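Local atomic coordinates of phosphonate monoester hydrolase (Ruegeria pomeroyi, PDB entry 4UPK), a protein that is a phosphonate monoester hydrolase, a sulfatase-family enzyme of the alkaline phosphatase clan. Residues R164-L175 and D183-P191. Sequence-based numbering, arbitrary orientation.
Sequences RLEMSYPWQSHL and DDYAQVYVP
Tyr-185 leaves its backbone with CG opposite N (chi1 176°), which carries its ring across to the turn before helix 169-177, while Gln-172, its CG beside the backbone N and anti to the carbonyl carbon, swings its side chain over the ring. Here a sulfatase-family chain, after strand 158-162, makes a type I beta turn from Arg-164 to Met-167 and a short helix, then folds the following loop back against both; the contact illustrates how one tyrosine can join a loop to a turn. Tyr-185 OH donates to Leu-165 O at 2.6 Å, with the donor tilted somewhat out of the carbonyl plane, and that oxygen lies at the edge of the ring.

Over one face lies the Gln-172 amide, stacked with its plane only 9° from that of the ring and NE2 3.4 Å from Tyr-185 CG. The amide cannot turn easily, because Gln-172 NE2 also donates to Met-167 O at 2.9 Å, a nearly straight bond (164°) lying in the amide plane. Met-167, just before the helix, thus positions through its carbonyl the amide on which the tyrosine rests.

Apolar packing continues the join. The far end of the Trp-171 indole meets Val-188, CH2 lying 3.6 Å from CG1, and Leu-175 CD1 comes tip to tip with the same methyl. Trp-171 NE1 is hydrogen-bonded to Asp-211 O, which helps to hold the indole in place, and its ring meets Tyr-207 edge-to-face. At the end of strand 158-162, the Glu-162 carboxylate accepts bonds from the backbone N of Arg-164, Ser-168 and Tyr-169, and Tyr-169 stacks edge-to-face with Trp-228 of the second subunit. Tyr-189 completes the group: its OH sits at the indole edge, 3.5 Å from Trp-171 CZ3, and Leu-165 CD1 approaches that hydroxyl oxygen to 3.6 Å.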
loop_
_atom_site.group_PDB
_atom_site.type_symbol
_atom_site.label_atom_id
_atom_site.label_comp_id
_atom_site.label_asym_id
_atom_site.label_seq_id
_atom_site.Cartn_x
_atom_site.Cartn_y
_atom_site.Cartn_z
ATOM N N ARG A 164 -26.989 8.299 -9.314
ATOM C CA ARG A 164 -26.393 9.602 -9.093
ATOM C C ARG A 164 -27.084 10.545 -10.085
ATOM O O ARG A 164 -27.294 10.166 -11.238
ATOM C CB ARG A 164 -24.875 9.563 -9.363
ATOM C CG ARG A 164 -24.169 8.371 -8.765
ATOM C CD ARG A 164 -22.887 8.092 -9.516
ATOM N NE ARG A 164 -22.587 6.664 -9.510
ATOM C CZ ARG A 164 -21.465 6.133 -9.971
ATOM N NH1 ARG A 164 -20.511 6.909 -10.471
ATOM N NH2 ARG A 164 -21.284 4.822 -9.940
ATOM N N LEU A 165 -27.416 11.774 -9.633
ATOM C CA LEU A 165 -28.113 12.803 -10.394
ATOM C C LEU A 165 -27.566 13.076 -11.798
ATOM O O LEU A 165 -28.341 13.087 -12.750
ATOM C CB LEU A 165 -28.325 14.083 -9.564
ATOM C CG LEU A 165 -29.057 15.264 -10.231
ATOM C CD1 LEU A 165 -30.503 14.910 -10.605
ATOM C CD2 LEU A 165 -29.004 16.499 -9.340
ATOM N N GLU A 166 -26.260 13.221 -11.945
ATOM C CA GLU A 166 -25.648 13.489 -13.258
ATOM C C GLU A 166 -25.477 12.231 -14.135
ATOM O O GLU A 166 -25.126 12.348 -15.319
ATOM C CB GLU A 166 -24.325 14.278 -13.117
ATOM C CG GLU A 166 -24.448 15.637 -12.405
ATOM C CD GLU A 166 -25.472 16.645 -12.916
ATOM O OE1 GLU A 166 -25.530 16.879 -14.146
ATOM O OE2 GLU A 166 -26.204 17.220 -12.079
ATOM N N MET A 167 -25.786 11.038 -13.580
ATOM C CA MET A 167 -25.697 9.778 -14.318
ATOM C C MET A 167 -27.060 9.053 -14.446
ATOM O O MET A 167 -27.775 9.273 -15.437
ATOM C CB MET A 167 -24.616 8.885 -13.709
ATOM C CG MET A 167 -24.164 7.811 -14.640
ATOM S SD MET A 167 -22.695 6.996 -14.014
ATOM C CE MET A 167 -22.520 5.726 -15.247
ATOM N N SER A 168 -27.423 8.214 -13.436
ATOM C CA SER A 168 -28.684 7.461 -13.367
ATOM C C SER A 168 -28.952 6.610 -14.612
ATOM O O SER A 168 -30.061 6.642 -15.155
ATOM C CB SER A 168 -29.861 8.383 -13.036
ATOM O OG SER A 168 -29.718 8.890 -11.720
ATOM N N TYR A 169 -27.924 5.841 -15.061
ATOM C CA TYR A 169 -28.022 4.973 -16.239
ATOM C C TYR A 169 -29.126 3.916 -16.131
ATOM O O TYR A 169 -29.913 3.829 -17.074
ATOM C CB TYR A 169 -26.649 4.430 -16.687
ATOM C CG TYR A 169 -25.815 5.432 -17.473
ATOM C CD1 TYR A 169 -26.118 6.792 -17.455
ATOM C CD2 TYR A 169 -24.700 5.022 -18.202
ATOM C CE1 TYR A 169 -25.325 7.720 -18.125
ATOM C CE2 TYR A 169 -23.914 5.940 -18.900
ATOM C CZ TYR A 169 -24.227 7.289 -18.854
ATOM O OH TYR A 169 -23.463 8.195 -19.547
ATOM N N PRO A 170 -29.291 3.193 -14.982
ATOM C CA PRO A 170 -30.430 2.262 -14.854
ATOM C C PRO A 170 -31.788 2.960 -15.055
ATOM O O PRO A 170 -32.616 2.443 -15.792
ATOM C CB PRO A 170 -30.281 1.729 -13.414
ATOM C CG PRO A 170 -28.818 1.847 -13.120
ATOM C CD PRO A 170 -28.444 3.144 -13.765
ATOM N N TRP A 171 -32.009 4.141 -14.422
ATOM C CA TRP A 171 -33.254 4.906 -14.563
ATOM C C TRP A 171 -33.437 5.452 -15.979
ATOM O O TRP A 171 -34.541 5.362 -16.510
ATOM C CB TRP A 171 -33.399 6.015 -13.501
ATOM C CG TRP A 171 -34.706 6.764 -13.586
ATOM C CD1 TRP A 171 -35.962 6.220 -13.617
ATOM C CD2 TRP A 171 -34.881 8.183 -13.745
ATOM N NE1 TRP A 171 -36.903 7.209 -13.726
ATOM C CE2 TRP A 171 -36.270 8.424 -13.825
ATOM C CE3 TRP A 171 -33.995 9.280 -13.812
ATOM C CZ2 TRP A 171 -36.800 9.712 -13.951
ATOM C CZ3 TRP A 171 -34.525 10.561 -13.935
ATOM C CH2 TRP A 171 -35.913 10.768 -13.987
ATOM N N GLN A 172 -32.358 5.952 -16.613
ATOM C CA GLN A 172 -32.397 6.450 -18.002
ATOM C C GLN A 172 -32.757 5.347 -18.957
ATOM O O GLN A 172 -33.479 5.603 -19.925
ATOM C CB GLN A 172 -31.066 7.091 -18.435
ATOM C CG GLN A 172 -30.797 8.499 -17.857
ATOM C CD GLN A 172 -29.781 9.220 -18.716
ATOM O OE1 GLN A 172 -30.012 9.490 -19.904
ATOM N NE2 GLN A 172 -28.667 9.614 -18.127
ATOM N N SER A 173 -32.255 4.116 -18.703
ATOM C CA SER A 173 -32.542 2.944 -19.547
ATOM C C SER A 173 -33.987 2.457 -19.340
ATOM O O SER A 173 -34.644 2.121 -20.310
ATOM C CB SER A 173 -31.529 1.836 -19.297
ATOM O OG SER A 173 -30.223 2.307 -19.574
ATOM N N HIS A 174 -34.503 2.519 -18.105
ATOM C CA HIS A 174 -35.897 2.209 -17.760
ATOM C C HIS A 174 -36.824 3.121 -18.603
ATOM O O HIS A 174 -37.754 2.633 -19.241
ATOM C CB HIS A 174 -36.136 2.421 -16.242
ATOM C CG HIS A 174 -37.549 2.136 -15.807
ATOM N ND1 HIS A 174 -38.399 3.148 -15.390
ATOM C CD2 HIS A 174 -38.232 0.969 -15.798
ATOM C CE1 HIS A 174 -39.540 2.554 -15.093
ATOM N NE2 HIS A 174 -39.493 1.252 -15.349
ATOM N N LEU A 175 -36.489 4.421 -18.680
ATOM C CA LEU A 175 -37.219 5.429 -19.458
ATOM C C LEU A 175 -37.202 5.165 -20.968
ATOM O O LEU A 175 -38.250 5.271 -21.599
ATOM C CB LEU A 175 -36.746 6.867 -19.131
ATOM C CG LEU A 175 -36.999 7.382 -17.705
ATOM C CD1 LEU A 175 -36.238 8.659 -17.461
ATOM C CD2 LEU A 175 -38.476 7.625 -17.445
ATOM N N ASP A 183 -33.812 12.910 -26.473
ATOM C CA ASP A 183 -32.528 12.850 -27.175
ATOM C C ASP A 183 -31.355 13.276 -26.290
ATOM O O ASP A 183 -30.204 13.051 -26.651
ATOM C CB ASP A 183 -32.592 13.658 -28.480
ATOM C CG ASP A 183 -33.435 12.979 -29.542
ATOM O OD1 ASP A 183 -34.672 13.180 -29.538
ATOM O OD2 ASP A 183 -32.868 12.212 -30.348
ATOM N N ASP A 184 -31.664 13.854 -25.120
ATOM C CA ASP A 184 -30.719 14.339 -24.107
ATOM C C ASP A 184 -31.290 14.051 -22.721
ATOM O O ASP A 184 -32.504 14.174 -22.530
ATOM C CB ASP A 184 -30.541 15.866 -24.258
ATOM C CG ASP A 184 -29.198 16.336 -24.781
ATOM O OD1 ASP A 184 -28.776 15.866 -25.877
ATOM O OD2 ASP A 184 -28.610 17.230 -24.152
ATOM N N TYR A 185 -30.422 13.701 -21.755
ATOM C CA TYR A 185 -30.805 13.455 -20.358
ATOM C C TYR A 185 -31.477 14.693 -19.724
ATOM O O TYR A 185 -32.439 14.524 -18.969
ATOM C CB TYR A 185 -29.592 13.002 -19.526
ATOM C CG TYR A 185 -29.830 12.794 -18.036
ATOM C CD1 TYR A 185 -31.009 12.210 -17.567
ATOM C CD2 TYR A 185 -28.828 13.061 -17.112
ATOM C CE1 TYR A 185 -31.216 11.990 -16.206
ATOM C CE2 TYR A 185 -29.008 12.808 -15.753
ATOM C CZ TYR A 185 -30.197 12.261 -15.304
ATOM O OH TYR A 185 -30.359 12.029 -13.954
ATOM N N ALA A 186 -31.016 15.921 -20.065
ATOM C CA ALA A 186 -31.603 17.176 -19.546
ATOM C C ALA A 186 -33.094 17.401 -19.944
ATOM O O ALA A 186 -33.804 18.124 -19.250
ATOM C CB ALA A 186 -30.757 18.369 -19.963
ATOM N N GLN A 187 -33.563 16.765 -21.033
ATOM C CA GLN A 187 -34.948 16.866 -21.504
ATOM C C GLN A 187 -35.963 16.192 -20.559
ATOM O O GLN A 187 -37.127 16.573 -20.531
ATOM C CB GLN A 187 -35.083 16.303 -22.928
ATOM C CG GLN A 187 -34.391 17.135 -24.016
ATOM C CD GLN A 187 -34.309 16.410 -25.356
ATOM O OE1 GLN A 187 -35.099 15.500 -25.669
ATOM N NE2 GLN A 187 -33.347 16.808 -26.189
ATOM N N VAL A 188 -35.514 15.185 -19.817
ATOM C CA VAL A 188 -36.273 14.387 -18.839
ATOM C C VAL A 188 -36.838 15.283 -17.681
ATOM O O VAL A 188 -37.917 15.025 -17.174
ATOM C CB VAL A 188 -35.323 13.252 -18.311
ATOM C CG1 VAL A 188 -35.851 12.574 -17.051
ATOM C CG2 VAL A 188 -35.009 12.225 -19.389
ATOM N N TYR A 189 -36.106 16.339 -17.309
ATOM C CA TYR A 189 -36.419 17.251 -16.197
ATOM C C TYR A 189 -37.257 18.481 -16.557
ATOM O O TYR A 189 -37.603 19.271 -15.670
ATOM C CB TYR A 189 -35.107 17.664 -15.500
ATOM C CG TYR A 189 -34.376 16.496 -14.893
ATOM C CD1 TYR A 189 -34.850 15.877 -13.738
ATOM C CD2 TYR A 189 -33.238 15.966 -15.499
ATOM C CE1 TYR A 189 -34.192 14.786 -13.179
ATOM C CE2 TYR A 189 -32.567 14.873 -14.946
ATOM C CZ TYR A 189 -33.046 14.292 -13.780
ATOM O OH TYR A 189 -32.405 13.231 -13.195
ATOM N N VAL A 190 -37.558 18.647 -17.860
ATOM C CA VAL A 190 -38.350 19.767 -18.376
ATOM C C VAL A 190 -39.846 19.483 -18.084
ATOM O O VAL A 190 -40.347 18.433 -18.498
ATOM C CB VAL A 190 -38.068 20.046 -19.886
ATOM C CG1 VAL A 190 -38.929 21.186 -20.419
ATOM C CG2 VAL A 190 -36.585 20.341 -20.128
ATOM N N PRO A 191 -40.547 20.378 -17.341
ATOM C CA PRO A 191 -41.974 20.161 -17.075
ATOM C C PRO A 191 -42.789 20.238 -18.364
ATOM O O PRO A 191 -42.468 21.031 -19.263
ATOM C CB PRO A 191 -42.339 21.318 -16.129
ATOM C CG PRO A 191 -41.037 21.839 -15.600
ATOM C CD PRO A 191 -40.097 21.652 -16.750
#